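Local coordinates for membrane protein (Acinetobacter baumannii AB307-0294, PDB 5DL5) that forms a beta-barrel channel of the OprD porin family in the outer membrane and probably lets small solutes, perhaps including antibiotics, into the cell, at residues L39-K44 against K48-V53; A372-F377 against D406-A411. One frame throughout, in Å; residues are numbered along the deposited sequence.

Contact 1. Residues L39-K44 against K48-V53. With C8E ((hydroxyethyloxy)tri(ethyloxy)octane), chain B.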
loop_
_atom_site.group_PDB
_atom_site.type_symbol
_atom_site.label_atom_id
_atom_site.label_comp_id
_atom_site.label_asym_id
_atom_site.label_seq_id
_atom_site.Cartn_x
_atom_site.Cartn_y
_atom_site.Cartn_z
ATOM N N LEU A 39 -12.732 11.614 0.964
ATOM C CA LEU A 39 -11.390 12.070 1.243
ATOM C C LEU A 39 -11.315 13.524 0.785
ATOM O O LEU A 39 -11.563 13.846 -0.380
ATOM C CB LEU A 39 -10.369 11.195 0.496
ATOM C CG LEU A 39 -8.878 11.320 0.832
ATOM C CD1 LEU A 39 -8.033 10.075 0.332
ATOM C CD2 LEU A 39 -8.310 12.643 0.404
ATOM N N THR A 40 -10.988 14.402 1.714
ATOM C CA THR A 40 -10.796 15.804 1.410
ATOM C C THR A 40 -9.458 16.301 1.972
ATOM O O THR A 40 -9.033 15.948 3.091
ATOM C CB THR A 40 -11.923 16.687 2.073
ATOM O OG1 THR A 40 -11.775 16.672 3.492
ATOM C CG2 THR A 40 -13.362 16.215 1.707
ATOM N N ARG A 41 -8.843 17.219 1.258
ATOM C CA ARG A 41 -7.609 17.931 1.668
ATOM C C ARG A 41 -7.819 19.439 1.436
ATOM O O ARG A 41 -8.029 19.889 0.265
ATOM C CB ARG A 41 -6.502 17.517 0.740
ATOM C CG ARG A 41 -6.073 16.075 0.979
ATOM C CD ARG A 41 -4.616 15.738 0.548
ATOM N NE ARG A 41 -4.437 14.300 0.775
ATOM C CZ ARG A 41 -3.449 13.557 0.305
ATOM N NH1 ARG A 41 -2.565 14.069 -0.451
ATOM N NH2 ARG A 41 -3.396 12.287 0.569
ATOM N N ASP A 42 -7.813 20.199 2.548
ATOM C CA ASP A 42 -7.899 21.650 2.551
ATOM C C ASP A 42 -6.510 22.200 2.622
ATOM O O ASP A 42 -5.767 21.892 3.558
ATOM C CB ASP A 42 -8.708 22.107 3.755
ATOM C CG ASP A 42 -10.161 21.575 3.692
ATOM O OD1 ASP A 42 -10.597 20.993 2.661
ATOM O OD2 ASP A 42 -10.892 21.678 4.694
ATOM N N LYS A 43 -6.124 22.981 1.645
ATOM C CA LYS A 43 -4.741 23.505 1.548
ATOM C C LYS A 43 -4.733 25.063 1.648
ATOM O O LYS A 43 -5.774 25.668 1.689
ATOM C CB LYS A 43 -4.082 22.932 0.311
ATOM C CG LYS A 43 -4.158 21.394 0.235
ATOM C CD LYS A 43 -2.880 20.936 -0.410
ATOM C CE LYS A 43 -2.888 19.466 -0.755
ATOM N NZ LYS A 43 -1.765 19.190 -1.636
ATOM N N LYS A 44 -3.589 25.722 1.756
ATOM C CA LYS A 44 -3.644 27.188 1.961
ATOM C C LYS A 44 -4.039 27.898 0.599
ATOM O O LYS A 44 -4.178 27.230 -0.464
ATOM C CB LYS A 44 -2.436 27.743 2.682
ATOM C CG LYS A 44 -1.083 27.101 2.432
ATOM C CD LYS A 44 0.047 27.970 3.018
ATOM C CE LYS A 44 1.356 27.249 2.846
ATOM N NZ LYS A 44 2.541 28.127 2.779
ATOM N N LYS A 48 -4.347 23.853 -4.416
ATOM C CA LYS A 48 -5.576 23.136 -4.825
ATOM C C LYS A 48 -6.205 22.236 -3.748
ATOM O O LYS A 48 -5.677 21.183 -3.472
ATOM C CB LYS A 48 -5.288 22.155 -5.990
ATOM C CG LYS A 48 -4.884 22.709 -7.352
ATOM C CD LYS A 48 -3.750 21.877 -7.996
ATOM C CE LYS A 48 -3.483 22.255 -9.443
ATOM N NZ LYS A 48 -4.535 21.705 -10.335
ATOM N N ASP A 49 -7.414 22.553 -3.323
ATOM C CA ASP A 49 -8.197 21.731 -2.421
ATOM C C ASP A 49 -8.799 20.541 -3.191
ATOM O O ASP A 49 -9.183 20.697 -4.362
ATOM C CB ASP A 49 -9.333 22.538 -1.831
ATOM C CG ASP A 49 -8.885 23.512 -0.755
ATOM O OD1 ASP A 49 -7.672 23.720 -0.463
ATOM O OD2 ASP A 49 -9.818 24.092 -0.200
ATOM N N THR A 50 -8.806 19.360 -2.570
ATOM C CA THR A 50 -9.381 18.218 -3.216
ATOM C C THR A 50 -10.523 17.724 -2.294
ATOM O O THR A 50 -10.507 17.883 -1.046
ATOM C CB THR A 50 -8.380 17.144 -3.560
ATOM O OG1 THR A 50 -7.683 16.787 -2.366
ATOM C CG2 THR A 50 -7.392 17.555 -4.779
ATOM N N SER A 51 -11.534 17.182 -2.946
ATOM C CA SER A 51 -12.660 16.470 -2.280
ATOM C C SER A 51 -13.202 15.398 -3.203
ATOM O O SER A 51 -13.565 15.694 -4.358
ATOM C CB SER A 51 -13.773 17.456 -1.929
ATOM O OG SER A 51 -14.925 16.681 -1.477
ATOM N N SER A 52 -13.229 14.160 -2.721
ATOM C CA SER A 52 -13.583 13.008 -3.479
ATOM C C SER A 52 -14.555 12.191 -2.655
ATOM O O SER A 52 -14.223 11.770 -1.541
ATOM C CB SER A 52 -12.362 12.144 -3.897
ATOM O OG SER A 52 -11.438 12.948 -4.668
ATOM N N VAL A 53 -15.757 11.921 -3.217
ATOM C CA VAL A 53 -16.754 11.071 -2.533
ATOM C C VAL A 53 -17.295 10.073 -3.547
ATOM O O VAL A 53 -17.612 10.477 -4.716
ATOM C CB VAL A 53 -17.920 11.846 -1.891
ATOM C CG1 VAL A 53 -18.726 10.918 -0.982
ATOM C CG2 VAL A 53 -17.454 13.079 -1.109
HETATM C C6 C8E B . -4.119 12.906 -10.593
HETATM C C7 C8E B . -4.950 13.241 -9.321
HETATM C C8 C8E B . -4.514 14.495 -8.527
HETATM O O9 C8E B . -4.677 14.396 -7.066
HETATM C C10 C8E B . -3.397 14.604 -6.479
HETATM C C11 C8E B . -2.617 13.279 -6.438
HETATM O O12 C8E B . -1.590 13.307 -5.470
HETATM C C13 C8E B . -1.982 13.460 -4.099
HETATM C C14 C8E B . -2.102 12.118 -3.425
HETATM O O15 C8E B . -1.403 12.016 -2.188
HETATM C C16 C8E B . -0.000 12.316 -2.152
HETATM C C17 C8E B . 0.560 11.375 -1.087
HETATM O O18 C8E B . -0.536 11.128 -0.153
HETATM C C19 C8E B . -0.590 9.797 0.378
HETATM C C20 C8E B . -1.681 9.741 1.434
HETATM O O21 C8E B . -1.730 8.569 2.297
HETATM O O HOH W 1 -9.801 13.741 -2.700
#
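Where the ladder between L39-K44 and K48-V53 frays, a side chain replaces the backbone: D49 OD1 accepts the amide of K43 at 2.7 Å from N to OD1, in a nearly straight bond. The donor, K43 N, stands above the carboxylate plane, 45° out of it. With CG anti to its own carbonyl carbon (chi1 -75°), the short aspartate swings its carboxylate across to the opposite strand. Its other oxygen, OD2, stays 4.3 Å from D42 OD1, a like-charged approach that exposure to solvent probably eases.

Beyond this point the strands pair regularly, their short segments antiparallel at 170°. L39 with S52 and R41 with T50 are hydrogen-bonded pairs; between them T40 and S51 form a non-hydrogen-bonded pair, CA atoms 4.2 Å apart, with T40 CG2 resting on S51 OG at 3.6 Å. On the other face R41 and T50 run side by side, T50 OG1 lying 3.4 Å from R41 CB and turning to N92 for its hydrogen bond. The arginine is long enough to carry its guanidinium past the threonine to the detergent C8E, where R41 NH1 donates to C8E O15 at 2.9 Å and R41 NH2 to C8E O18 at 3.2 Å, while NE makes a salt bridge to E418. A water joins L39 O to S52 OG, which also meets the amide of G91.

The segments belong to the hairpin of strands 29-43 and 50-62; strand 416-428 flanks the first through backbone bonds of T40 to W419 and D42 to N417, and the loop around N87-N92 meets the second.

Contact 2. Residues A372-F377 against D406-A411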
loop_
_atom_site.group_PDB
_atom_site.type_symbol
_atom_site.label_atom_id
_atom_site.label_comp_id
_atom_site.label_asym_id
_atom_site.label_seq_id
_atom_site.Cartn_x
_atom_site.Cartn_y
_atom_site.Cartn_z
ATOM N N ALA A 372 14.937 21.241 4.805
ATOM C CA ALA A 372 13.450 21.335 4.913
ATOM C C ALA A 372 12.944 20.257 5.898
ATOM O O ALA A 372 13.666 19.289 6.301
ATOM C CB ALA A 372 12.751 21.188 3.509
ATOM N N GLN A 373 11.720 20.498 6.360
ATOM C CA GLN A 373 11.095 19.726 7.433
ATOM C C GLN A 373 9.618 19.596 7.189
ATOM O O GLN A 373 9.036 20.410 6.527
ATOM C CB GLN A 373 11.235 20.521 8.793
ATOM C CG GLN A 373 12.660 20.769 9.135
ATOM C CD GLN A 373 12.842 21.877 10.099
ATOM O OE1 GLN A 373 13.286 21.654 11.190
ATOM N NE2 GLN A 373 12.500 23.102 9.688
ATOM N N GLU A 374 9.029 18.623 7.858
ATOM C CA GLU A 374 7.609 18.433 7.825
ATOM C C GLU A 374 7.168 17.758 9.125
ATOM O O GLU A 374 7.981 17.103 9.806
ATOM C CB GLU A 374 7.227 17.519 6.659
ATOM C CG GLU A 374 7.806 16.122 6.719
ATOM C CD GLU A 374 7.437 15.240 5.466
ATOM O OE1 GLU A 374 8.190 14.317 5.089
ATOM O OE2 GLU A 374 6.344 15.442 4.836
ATOM N N ARG A 375 5.910 17.979 9.480
ATOM C CA ARG A 375 5.324 17.215 10.524
ATOM C C ARG A 375 3.847 16.930 10.316
ATOM O O ARG A 375 3.130 17.738 9.736
ATOM C CB ARG A 375 5.446 18.016 11.854
ATOM C CG ARG A 375 4.544 19.175 11.953
ATOM C CD ARG A 375 4.805 19.906 13.273
ATOM N NE ARG A 375 3.860 20.968 13.350
ATOM C CZ ARG A 375 4.077 22.219 12.980
ATOM N NH1 ARG A 375 5.287 22.609 12.547
ATOM N NH2 ARG A 375 3.057 23.081 13.043
ATOM N N GLU A 376 3.433 15.859 10.976
ATOM C CA GLU A 376 2.118 15.367 10.863
ATOM C C GLU A 376 1.587 14.869 12.181
ATOM O O GLU A 376 2.233 14.051 12.846
ATOM C CB GLU A 376 2.061 14.188 9.831
ATOM C CG GLU A 376 0.633 13.872 9.419
ATOM C CD GLU A 376 0.515 12.838 8.280
ATOM O OE1 GLU A 376 -0.608 12.256 8.173
ATOM O OE2 GLU A 376 1.487 12.586 7.477
ATOM N N PHE A 377 0.442 15.385 12.538
ATOM C CA PHE A 377 -0.408 14.909 13.657
ATOM C C PHE A 377 -1.638 14.106 13.110
ATOM O O PHE A 377 -2.479 14.632 12.342
ATOM C CB PHE A 377 -0.901 16.062 14.558
ATOM C CG PHE A 377 -1.647 15.584 15.817
ATOM C CD1 PHE A 377 -1.164 14.507 16.608
ATOM C CD2 PHE A 377 -2.878 16.211 16.251
ATOM C CE1 PHE A 377 -1.865 14.082 17.755
ATOM C CE2 PHE A 377 -3.549 15.797 17.418
ATOM C CZ PHE A 377 -3.057 14.758 18.164
ATOM N N ASP A 406 8.619 26.060 3.958
ATOM C CA ASP A 406 8.347 26.789 2.695
ATOM C C ASP A 406 8.829 26.053 1.420
ATOM O O ASP A 406 8.114 26.093 0.380
ATOM C CB ASP A 406 9.060 28.138 2.688
ATOM C CG ASP A 406 8.566 29.017 3.733
ATOM O OD1 ASP A 406 7.461 28.690 4.195
ATOM O OD2 ASP A 406 9.221 30.062 4.067
ATOM N N ALA A 407 9.981 25.360 1.558
ATOM C CA ALA A 407 10.660 24.701 0.471
ATOM C C ALA A 407 9.990 23.365 0.070
ATOM O O ALA A 407 10.358 22.807 -0.893
ATOM C CB ALA A 407 12.102 24.460 0.932
ATOM N N TYR A 408 9.083 22.831 0.885
ATOM C CA TYR A 408 8.429 21.538 0.719
ATOM C C TYR A 408 6.927 21.672 0.739
ATOM O O TYR A 408 6.207 20.987 1.484
ATOM C CB TYR A 408 8.880 20.575 1.809
ATOM C CG TYR A 408 8.914 19.085 1.547
ATOM C CD1 TYR A 408 9.662 18.531 0.476
ATOM C CD2 TYR A 408 8.269 18.205 2.402
ATOM C CE1 TYR A 408 9.793 17.095 0.240
ATOM C CE2 TYR A 408 8.326 16.826 2.148
ATOM C CZ TYR A 408 9.152 16.281 1.083
ATOM O OH TYR A 408 9.111 14.911 1.013
ATOM N N GLN A 409 6.459 22.460 -0.185
ATOM C CA GLN A 409 5.048 22.731 -0.386
ATOM C C GLN A 409 4.718 22.008 -1.713
ATOM O O GLN A 409 4.485 20.823 -1.689
ATOM C CB GLN A 409 4.750 24.252 -0.398
ATOM C CG GLN A 409 4.929 24.956 0.961
ATOM C CD GLN A 409 4.080 24.377 2.096
ATOM O OE1 GLN A 409 2.821 24.283 1.998
ATOM N NE2 GLN A 409 4.760 24.070 3.233
ATOM N N GLY A 410 4.802 22.699 -2.843
ATOM C CA GLY A 410 4.470 22.142 -4.141
ATOM C C GLY A 410 5.458 21.033 -4.526
ATOM O O GLY A 410 5.074 20.109 -5.222
ATOM N N ALA A 411 6.704 21.070 -4.030
ATOM C CA ALA A 411 7.569 19.897 -4.142
ATOM C C ALA A 411 7.011 18.614 -3.588
ATOM O O ALA A 411 7.557 17.604 -3.957
ATOM C CB ALA A 411 8.960 20.124 -3.591
HETATM O O HOH W 2 8.030 13.299 2.589
#
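A372-F377 is extended strand, whereas D406-A411 is an irregular loop that comes nearest to its beginning, the nearest CA atoms being those of A372 and A407, 6.2 Å apart. Small methyl groups suit this junction: A372 CB lies 4.2 Å from A407 CB and 4.3 Å from Y408 CB, so loop and strand meet without a bulky group between them. Y408 then reaches further along the strand. Its CG stands anti to the backbone N (chi1 -151°), and the ring brings an edge to E374, with Y408 CE2 3.6 Å from E374 OE2 and the carboxylate perpendicular to the ring. The weakly positive C-H rim of the ring suits an acidic oxygen. Both polar ends are also joined by one water, which donates to E374 OE1 at 2.7 Å and lies 2.5 Å from Y408 OH.

The buried carboxylate has further support, OE2 being hydrogen-bonded to Y402 and S324, while E331 OE2 close to OE1 may raise its proton affinity. Y408 also meets the ring of Y412, their planes about 15° apart. The contact lies in the wall of an OprD-family beta-barrel, where the loop leans back on strand 371-384, the neighbour of the strand it has left.

From the N terminus, strand 29-43 runs into contact 1, which closes the short hairpin connection to strand 50-62, with three residues between its segments. The chain then passes through most of the barrel before contact 2 opens at strand 371-384. That contact closes a longer excursion, through strand 394-404 to the loop at 406-411, so the two follow in series and neither nest nor cross. Strand 416-428 comes next and pairs with strand 29-43, bringing the ends of the barrel wall together. The centres of contacts 1 and 2 are about 17 Å apart, and they touch where K44 CE packs 3.4 Å from Q409 OE1, so that the first hairpin touches the last strand-connecting loop.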